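Local structure of putative uronate isomerase (Thermotoga maritima, 4NAR) at residues P318-D321 against K322-R325; K398-K401 against E402-M405; N51-R54 against F55-R59; N135-F139 against E140-A144. The protein is of unproven activity but may act as a lactate racemase or a related enzyme on small hydroxy acids. One frame throughout, in Å; residues are numbered along the deposited sequence.

Contact 1 (P318-D321 against K322-R325); sequences PQMD and KWIR
Asp321 and Arg325, one helical turn apart, form a salt bridge in which a single carboxylate oxygen takes both bonds. Arg325 offers the side of its guanidinium that carries NE and NH2. Its NH2 lies 2.6 Å from OD2 of Asp321, nearly in line with the C-O bond, while its NE, 2.8 Å from OD2 of Asp321, comes from above the carboxylate plane. OD2 lies in the guanidinium plane, yet the two flat groups are turned 46° against each other. The arginine chain bends at chi3 (-85°), which folds its head back along the helix. The other oxygen, OD1, accepts from the backbone N of Phe314 and of His315, so the carboxylate joins the first turn to the chain leading into it.

This is the i to i+4 pairing of an alpha helix, here the opening turns of helix 318-327. Its backbone bonds include Lys322 N to Pro318 O at 2.9 Å and Ile324 N to Met320 O at 2.8 Å.

Stacking holds the next pair. Gln319 CG sits 3.4 Å from the centroid of the six-membered ring of Trp323, a CH-pi contact over the face, and the amide beyond it lies 16° from the ring plane.

The apolar contact is looser: CG of Met320, a selenomethionine, reaches CE3 of Trp323 obliquely at 3.8 Å. Met320, Trp323 and Ile324 all pack on Val349 of helix 347-357.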
# COMPACT_ATOMS: atom_id res chain seq x y z
N PRO A 318 -12.96 -0.86 -13.62
CA PRO A 318 -13.47 -1.88 -14.56
C PRO A 318 -12.42 -2.31 -15.56
O PRO A 318 -12.30 -3.50 -15.89
CB PRO A 318 -14.60 -1.15 -15.31
CG PRO A 318 -15.04 -0.05 -14.37
CD PRO A 318 -13.76 0.38 -13.66
N GLN A 319 -11.67 -1.34 -16.05
CA GLN A 319 -10.63 -1.60 -17.02
C GLN A 319 -9.55 -2.50 -16.43
O GLN A 319 -9.21 -3.53 -17.02
CB GLN A 319 -10.05 -0.29 -17.53
CG GLN A 319 -8.84 -0.47 -18.43
CD GLN A 319 -9.19 -0.39 -19.91
OE1 GLN A 319 -8.81 0.58 -20.59
NE2 GLN A 319 -9.91 -1.40 -20.41
N MSE A 320 -9.02 -2.13 -15.27
CA MSE A 320 -7.99 -2.95 -14.61
C MSE A 320 -8.49 -4.35 -14.22
O MSE A 320 -7.75 -5.33 -14.34
CB MSE A 320 -7.35 -2.23 -13.42
CG MSE A 320 -6.06 -1.48 -13.81
SE MSE A 320 -5.51 -0.09 -12.58
CE MSE A 320 -4.45 -1.18 -11.39
N ASP A 321 -9.74 -4.42 -13.78
CA ASP A 321 -10.43 -5.68 -13.52
C ASP A 321 -10.48 -6.58 -14.79
O ASP A 321 -10.18 -7.78 -14.72
CB ASP A 321 -11.85 -5.40 -12.99
CG ASP A 321 -12.58 -6.66 -12.57
OD1 ASP A 321 -12.51 -7.03 -11.37
OD2 ASP A 321 -13.22 -7.30 -13.44
N LYS A 322 -10.85 -5.98 -15.93
CA LYS A 322 -10.80 -6.65 -17.24
C LYS A 322 -9.39 -7.15 -17.52
O LYS A 322 -9.19 -8.29 -17.96
CB LYS A 322 -11.23 -5.68 -18.34
CG LYS A 322 -12.17 -6.25 -19.40
CD LYS A 322 -12.85 -5.10 -20.18
CE LYS A 322 -13.73 -4.23 -19.24
NZ LYS A 322 -13.72 -2.75 -19.58
N TRP A 323 -8.41 -6.30 -17.25
CA TRP A 323 -7.03 -6.64 -17.53
C TRP A 323 -6.55 -7.82 -16.70
O TRP A 323 -5.91 -8.74 -17.23
CB TRP A 323 -6.13 -5.43 -17.33
CG TRP A 323 -6.25 -4.45 -18.45
CD1 TRP A 323 -6.71 -4.71 -19.73
CD2 TRP A 323 -5.90 -3.06 -18.42
NE1 TRP A 323 -6.66 -3.55 -20.48
CE2 TRP A 323 -6.17 -2.53 -19.70
CE3 TRP A 323 -5.38 -2.21 -17.43
CZ2 TRP A 323 -5.93 -1.17 -20.02
CZ3 TRP A 323 -5.15 -0.87 -17.74
CH2 TRP A 323 -5.43 -0.36 -19.03
N ILE A 324 -6.85 -7.79 -15.40
CA ILE A 324 -6.50 -8.90 -14.52
C ILE A 324 -7.05 -10.24 -15.03
O ILE A 324 -6.32 -11.23 -15.09
CB ILE A 324 -6.99 -8.66 -13.08
CG1 ILE A 324 -6.19 -7.53 -12.44
CG2 ILE A 324 -6.87 -9.95 -12.27
CD1 ILE A 324 -6.89 -6.84 -11.30
N ARG A 325 -8.34 -10.25 -15.40
CA ARG A 325 -8.99 -11.44 -15.93
C ARG A 325 -8.44 -11.89 -17.29
O ARG A 325 -8.41 -13.09 -17.58
CB ARG A 325 -10.51 -11.23 -16.02
CG ARG A 325 -11.24 -11.27 -14.68
CD ARG A 325 -12.76 -11.07 -14.81
NE ARG A 325 -13.14 -9.66 -14.86
CZ ARG A 325 -13.62 -9.02 -15.93
NH1 ARG A 325 -13.81 -9.67 -17.07
NH2 ARG A 325 -13.94 -7.72 -15.85

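Contact 2 (K398-K401 against E402-M405); sequences KIKK and EDFM
Phe404 turns the edge of its ring, not a face, to the backbone of the residues before it: the carbonyl oxygen of Lys400 lies near the ring plane, 3.3 Å from CD2 of Phe404. Ile399 meets the same ring obliquely, its CG2 4.1 Å from CE2 of Phe404. These two side chains point to the buried side, where Phe404 packs on Val272 and Ile305 and Ile399 on Tyr307 and Trp411, so the loop between strands 392-393 and 409-412 is laid against the parallel sheet.

Lys401 and Glu402 are oriented quite differently, side by side and pointing the same way. Lys401 CG occupies the crowded position between its backbone N and carbonyl carbon (chi1 57°), and Glu402 bends at chi2 (75°), which brings its carboxylate alongside the lysine methylenes: OE2 of Glu402 is 3.3 Å from CG of Lys401. The charged ends stay further apart, with NZ of Lys401 4.6 Å from OE2 of Glu402.

Lys401 and Glu402 themselves open a short 3-10 turn with i to i+3 bonds. Asp403 N donates to Lys400 O at 3.0 Å and Phe404 N to Lys401 O at 2.8 Å, and in each case the donor stands above the carbonyl plane, off the lone-pair directions. Lys401 O also has CG of Met405, a selenomethionine, 3.6 Å away.

The chemistry is therefore split. Backbone bonds and apolar packing probably do most to hold the turn, while the Lys401 and Glu402 charges, too distant for a salt bridge, can probably add only a modest electrostatic attraction on the exposed side.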
# COMPACT_ATOMS: atom_id res chain seq x y z
N LYS A 398 -17.60 -23.18 4.03
CA LYS A 398 -17.05 -24.43 4.57
C LYS A 398 -15.71 -24.24 5.27
O LYS A 398 -15.12 -25.21 5.75
CB LYS A 398 -16.89 -25.48 3.47
CG LYS A 398 -18.11 -26.38 3.28
CD LYS A 398 -19.26 -25.64 2.61
CE LYS A 398 -20.56 -26.46 2.64
NZ LYS A 398 -21.76 -25.56 2.82
N ILE A 399 -15.22 -23.00 5.33
CA ILE A 399 -13.94 -22.73 5.99
C ILE A 399 -14.13 -22.41 7.48
O ILE A 399 -14.85 -21.47 7.82
CB ILE A 399 -13.20 -21.56 5.31
CG1 ILE A 399 -13.08 -21.80 3.80
CG2 ILE A 399 -11.82 -21.38 5.94
CD1 ILE A 399 -12.22 -22.99 3.44
N LYS A 400 -13.48 -23.18 8.36
CA LYS A 400 -13.63 -23.00 9.82
C LYS A 400 -12.32 -23.20 10.58
O LYS A 400 -11.56 -24.13 10.26
CB LYS A 400 -14.74 -23.92 10.37
CG LYS A 400 -16.13 -23.30 10.27
CD LYS A 400 -17.21 -24.34 9.96
CE LYS A 400 -16.87 -25.14 8.71
NZ LYS A 400 -17.84 -26.26 8.50
N LYS A 401 -12.06 -22.35 11.57
CA LYS A 401 -10.76 -22.36 12.25
C LYS A 401 -10.34 -23.73 12.79
O LYS A 401 -9.16 -24.07 12.75
CB LYS A 401 -10.68 -21.30 13.37
CG LYS A 401 -11.75 -21.43 14.44
CD LYS A 401 -11.89 -20.16 15.31
CE LYS A 401 -13.37 -19.95 15.69
NZ LYS A 401 -13.62 -18.86 16.69
N GLU A 402 -11.32 -24.50 13.28
CA GLU A 402 -11.05 -25.79 13.92
C GLU A 402 -10.43 -26.80 12.96
O GLU A 402 -9.77 -27.75 13.40
CB GLU A 402 -12.32 -26.39 14.56
CG GLU A 402 -12.81 -25.66 15.80
CD GLU A 402 -13.49 -24.33 15.48
OE1 GLU A 402 -14.00 -24.18 14.34
OE2 GLU A 402 -13.50 -23.45 16.37
N ASP A 403 -10.63 -26.59 11.66
CA ASP A 403 -10.01 -27.44 10.65
C ASP A 403 -8.55 -27.06 10.39
O ASP A 403 -7.89 -27.71 9.60
CB ASP A 403 -10.78 -27.38 9.32
CG ASP A 403 -12.22 -27.89 9.45
OD1 ASP A 403 -12.47 -28.78 10.29
OD2 ASP A 403 -13.10 -27.38 8.70
N PHE A 404 -8.05 -26.03 11.07
CA PHE A 404 -6.69 -25.57 10.75
C PHE A 404 -5.75 -25.44 11.95
O PHE A 404 -4.95 -24.51 12.00
CB PHE A 404 -6.71 -24.27 9.92
CG PHE A 404 -7.38 -24.42 8.58
CD1 PHE A 404 -6.65 -24.79 7.46
CD2 PHE A 404 -8.75 -24.26 8.46
CE1 PHE A 404 -7.28 -24.96 6.22
CE2 PHE A 404 -9.38 -24.43 7.22
CZ PHE A 404 -8.65 -24.78 6.10
N MSE A 405 -5.84 -26.39 12.88
CA MSE A 405 -5.02 -26.35 14.09
C MSE A 405 -3.95 -27.44 14.14
O MSE A 405 -3.21 -27.56 15.12
CB MSE A 405 -5.89 -26.46 15.34
CG MSE A 405 -7.30 -25.94 15.16
SE MSE A 405 -7.78 -24.60 16.51
CE MSE A 405 -7.14 -22.97 15.60

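Contact 3 (N51-R54 against F55-R59); sequences NLYR and FLLER
Tyr53 and Leu57 pack together one turn apart on helix 45-58, and the tyrosine can be followed outward. From CB, which leaves its backbone on the side away from Leu57, CG runs anti to the backbone N (chi1 167°), and the ring comes back towards the next turn. CE1 then lies 4.1 Å from Leu57 CG, which stands over one face of the Tyr53 ring, off centre, in a CH-pi contact. CE2 and CZ meet the methyl CD1 of Leu57, the latter at 3.8 Å. At the tip, the Tyr53 OH is 3.7 Å from that same CD1, and it is hydrogen-bonded to OE1 of Glu91.

A neighbouring pair, Leu52 and Leu56, lies side by side and points the same way, with CG of Leu52 3.8 Å from CD2 of Leu56. Arg54 and Glu58 pair only at long range: NE of Arg54 is 4.0 Å from OE2 of Glu58, a long salt bridge of charge alone, since the oxygen lies well out of the guanidinium plane. Beneath these side chains the regular i to i+4 bonds run on, among them Phe55 N to Asn51 O at 3.1 Å.

The helix links strands 31-36 and 63-68 in a beta-alpha-beta unit. Leu52 and Leu56 face Phe146 of strand 144-150, Asn51 and Leu56 touch helix 12-24, and the Tyr53 ring meets Phe64 of strand 63-68 edge to face.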
# COMPACT_ATOMS: atom_id res chain seq x y z
N ASN A 51 -7.39 15.80 16.06
CA ASN A 51 -6.70 16.66 17.01
C ASN A 51 -5.94 17.76 16.31
O ASN A 51 -5.95 18.91 16.76
CB ASN A 51 -5.81 15.87 17.96
CG ASN A 51 -6.61 15.18 19.06
OD1 ASN A 51 -7.33 15.85 19.81
ND2 ASN A 51 -6.51 13.85 19.14
N LEU A 52 -5.30 17.41 15.18
CA LEU A 52 -4.64 18.40 14.34
C LEU A 52 -5.61 19.51 13.95
O LEU A 52 -5.28 20.70 14.06
CB LEU A 52 -4.09 17.74 13.08
CG LEU A 52 -3.19 18.59 12.19
CD1 LEU A 52 -1.95 19.05 12.96
CD2 LEU A 52 -2.78 17.80 10.96
N TYR A 53 -6.80 19.11 13.51
CA TYR A 53 -7.83 20.06 13.10
C TYR A 53 -8.28 20.94 14.27
O TYR A 53 -8.46 22.14 14.11
CB TYR A 53 -9.02 19.31 12.51
CG TYR A 53 -10.29 20.13 12.31
CD1 TYR A 53 -10.39 21.08 11.31
CD2 TYR A 53 -11.41 19.90 13.11
CE1 TYR A 53 -11.56 21.81 11.12
CE2 TYR A 53 -12.59 20.62 12.93
CZ TYR A 53 -12.66 21.57 11.93
OH TYR A 53 -13.82 22.29 11.74
N ARG A 54 -8.46 20.32 15.44
CA ARG A 54 -8.92 21.04 16.61
C ARG A 54 -7.96 22.19 16.97
O ARG A 54 -8.38 23.35 17.08
CB ARG A 54 -9.06 20.08 17.79
CG ARG A 54 -10.23 20.39 18.69
CD ARG A 54 -9.81 21.09 19.98
NE ARG A 54 -10.77 20.81 21.04
CZ ARG A 54 -10.66 19.78 21.89
NH1 ARG A 54 -9.63 18.95 21.81
NH2 ARG A 54 -11.60 19.59 22.82
N PHE A 55 -6.69 21.85 17.13
CA PHE A 55 -5.64 22.82 17.42
C PHE A 55 -5.49 23.87 16.33
O PHE A 55 -5.19 25.03 16.61
CB PHE A 55 -4.31 22.11 17.64
CG PHE A 55 -4.31 21.20 18.84
CD1 PHE A 55 -5.05 21.52 19.97
CD2 PHE A 55 -3.58 20.02 18.83
CE1 PHE A 55 -5.05 20.68 21.08
CE2 PHE A 55 -3.58 19.18 19.94
CZ PHE A 55 -4.32 19.51 21.06
N LEU A 56 -5.68 23.45 15.08
CA LEU A 56 -5.65 24.39 13.97
C LEU A 56 -6.78 25.41 14.06
O LEU A 56 -6.58 26.58 13.74
CB LEU A 56 -5.70 23.66 12.63
CG LEU A 56 -4.42 23.56 11.81
CD1 LEU A 56 -3.19 23.97 12.62
CD2 LEU A 56 -4.27 22.15 11.27
N LEU A 57 -7.96 24.96 14.49
CA LEU A 57 -9.07 25.88 14.69
C LEU A 57 -8.71 26.98 15.69
O LEU A 57 -8.93 28.16 15.43
CB LEU A 57 -10.32 25.15 15.16
CG LEU A 57 -11.27 24.65 14.09
CD1 LEU A 57 -12.54 24.11 14.74
CD2 LEU A 57 -11.60 25.76 13.08
N GLU A 58 -8.13 26.57 16.83
CA GLU A 58 -7.77 27.49 17.91
C GLU A 58 -6.77 28.57 17.50
O GLU A 58 -6.70 29.62 18.14
CB GLU A 58 -7.23 26.71 19.13
CG GLU A 58 -8.31 26.09 20.00
CD GLU A 58 -7.79 24.91 20.83
OE1 GLU A 58 -6.55 24.78 20.98
OE2 GLU A 58 -8.63 24.12 21.33
N ARG A 59 -6.00 28.31 16.45
CA ARG A 59 -5.06 29.31 15.95
C ARG A 59 -5.52 30.00 14.66
O ARG A 59 -4.71 30.58 13.94
CB ARG A 59 -3.67 28.69 15.76
CG ARG A 59 -2.81 28.75 17.01
CD ARG A 59 -1.42 28.16 16.78
NE ARG A 59 -0.86 28.54 15.48
CZ ARG A 59 -0.04 29.58 15.28
NH1 ARG A 59 0.32 30.35 16.29
NH2 ARG A 59 0.41 29.85 14.05

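Contact 4 (N135-F139 against E140-A144); sequences NRLLF and EDFDA
Two torsions bring Arg136 and Glu140 together: Arg136 places CG between its backbone N and carbonyl carbon (chi1 50°), and Glu140 bends at chi2 (-137°) to swing its carboxylate back over the preceding turn. The chain here is a short 3-10 turn, 136-138, led in by an Asx turn: OD1 of Asn135 accepts from the backbone N of Leu137 at 3.0 Å, in the carbonyl plane and on a lone pair.

The charged pair meets face-on, through one oxygen. OE2 of Glu140 stands over the centre of one guanidinium face, 3.4 Å from CZ of Arg136 and equally 3.4 Å from NH2 of Arg136, with the two flat groups 65° apart. No N-H of Arg136 points at this oxygen, so the salt bridge rests on charge alone and does not fix the turn of either group as a hydrogen bond would.

Leu137 also touches the glutamate chain. Its CD2 is 3.9 Å from CD of Glu140 and 3.8 Å from CE2 of Phe142, whose ring also makes a cation-pi contact with Lys31. Beyond the turn, Asp141 centres an inverse gamma turn and its carboxylate is salt-bridged to Lys31, as the chain heads for strand 144-150.

The carbonyl of Leu137 serves twice: its oxygen accepts from the backbone N of Glu140 at 3.2 Å and lies at the edge of the Phe142 ring, 3.4 Å from CE2 of Phe142.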
# COMPACT_ATOMS: atom_id res chain seq x y z
N ASN A 135 -1.35 14.88 -7.92
CA ASN A 135 -2.56 15.68 -7.73
C ASN A 135 -2.18 17.15 -7.66
O ASN A 135 -1.24 17.51 -6.93
CB ASN A 135 -3.30 15.31 -6.44
CG ASN A 135 -4.74 15.79 -6.46
OD1 ASN A 135 -5.01 16.98 -6.43
ND2 ASN A 135 -5.68 14.84 -6.55
N ARG A 136 -2.89 17.99 -8.41
CA ARG A 136 -2.49 19.39 -8.52
C ARG A 136 -2.73 20.15 -7.21
O ARG A 136 -2.17 21.24 -7.01
CB ARG A 136 -3.16 20.08 -9.71
CG ARG A 136 -4.66 19.86 -9.76
CD ARG A 136 -5.27 20.68 -10.89
NE ARG A 136 -6.41 21.45 -10.39
CZ ARG A 136 -6.41 22.78 -10.23
NH1 ARG A 136 -5.35 23.50 -10.56
NH2 ARG A 136 -7.50 23.38 -9.76
N LEU A 137 -3.51 19.56 -6.31
CA LEU A 137 -3.72 20.15 -4.98
C LEU A 137 -2.42 20.44 -4.23
O LEU A 137 -2.33 21.44 -3.52
CB LEU A 137 -4.63 19.29 -4.11
CG LEU A 137 -6.14 19.57 -4.17
CD1 LEU A 137 -6.87 18.43 -3.48
CD2 LEU A 137 -6.48 20.90 -3.50
N LEU A 138 -1.42 19.58 -4.39
CA LEU A 138 -0.11 19.81 -3.78
C LEU A 138 0.48 21.20 -4.03
O LEU A 138 1.30 21.66 -3.25
CB LEU A 138 0.91 18.78 -4.23
CG LEU A 138 0.69 17.41 -3.60
CD1 LEU A 138 1.88 16.51 -3.91
CD2 LEU A 138 0.45 17.54 -2.09
N PHE A 139 0.06 21.85 -5.12
CA PHE A 139 0.70 23.10 -5.54
C PHE A 139 -0.17 24.34 -5.45
O PHE A 139 0.20 25.40 -5.96
CB PHE A 139 1.29 22.94 -6.95
CG PHE A 139 2.05 21.66 -7.10
CD1 PHE A 139 3.29 21.49 -6.47
CD2 PHE A 139 1.51 20.60 -7.81
CE1 PHE A 139 3.98 20.29 -6.57
CE2 PHE A 139 2.20 19.39 -7.92
CZ PHE A 139 3.44 19.23 -7.30
N GLU A 140 -1.32 24.21 -4.81
CA GLU A 140 -2.20 25.35 -4.57
C GLU A 140 -1.71 26.18 -3.38
O GLU A 140 -0.71 25.83 -2.75
CB GLU A 140 -3.64 24.88 -4.35
CG GLU A 140 -3.97 23.70 -5.24
CD GLU A 140 -5.33 23.81 -5.87
OE1 GLU A 140 -6.22 24.45 -5.25
OE2 GLU A 140 -5.51 23.26 -6.99
N ASP A 141 -2.40 27.28 -3.08
CA ASP A 141 -1.95 28.19 -2.02
C ASP A 141 -2.16 27.65 -0.60
O ASP A 141 -2.92 28.23 0.19
CB ASP A 141 -2.62 29.57 -2.18
CG ASP A 141 -4.16 29.49 -2.24
OD1 ASP A 141 -4.71 28.37 -2.21
OD2 ASP A 141 -4.81 30.56 -2.32
N PHE A 142 -1.49 26.56 -0.24
CA PHE A 142 -1.59 26.07 1.13
C PHE A 142 -0.47 26.60 2.01
O PHE A 142 0.65 26.81 1.55
CB PHE A 142 -1.64 24.53 1.19
CG PHE A 142 -2.94 23.96 0.68
CD1 PHE A 142 -4.12 24.15 1.40
CD2 PHE A 142 -2.98 23.25 -0.52
CE1 PHE A 142 -5.34 23.65 0.92
CE2 PHE A 142 -4.19 22.73 -1.01
CZ PHE A 142 -5.37 22.93 -0.29
N ASP A 143 -0.78 26.84 3.28
CA ASP A 143 0.23 27.30 4.22
C ASP A 143 0.98 26.12 4.82
O ASP A 143 2.14 26.23 5.21
CB ASP A 143 -0.41 28.14 5.33
CG ASP A 143 -0.99 29.45 4.80
OD1 ASP A 143 -2.18 29.73 5.10
OD2 ASP A 143 -0.26 30.18 4.10
N ALA A 144 0.30 24.98 4.90
CA ALA A 144 0.93 23.76 5.37
C ALA A 144 0.23 22.56 4.78
O ALA A 144 -0.99 22.57 4.53
CB ALA A 144 0.93 23.68 6.89

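How the contacts relate
From the N terminus the order is contact 3, contact 4, contact 1, contact 2. Each closes only a turn of its own, so they run in series and none nests in or crosses another. Contacts 3 and 4 lie beside the mixed sheet, which includes strands 31-36, 63-68 and 144-150: the first sits on the helix joining 31-36 and 63-68, the second in the loop leading from strand 130-135 to 144-150, and their nearest atoms are about 7 Å apart. Contact 1, on helix 318-327, follows strand 302-308 of the parallel sheet; contact 2 lies in the loop that joins, along the chain, its edge strands 392-393 and 409-412. Contacts 2 and 4 flank the chain's centre from opposite sides.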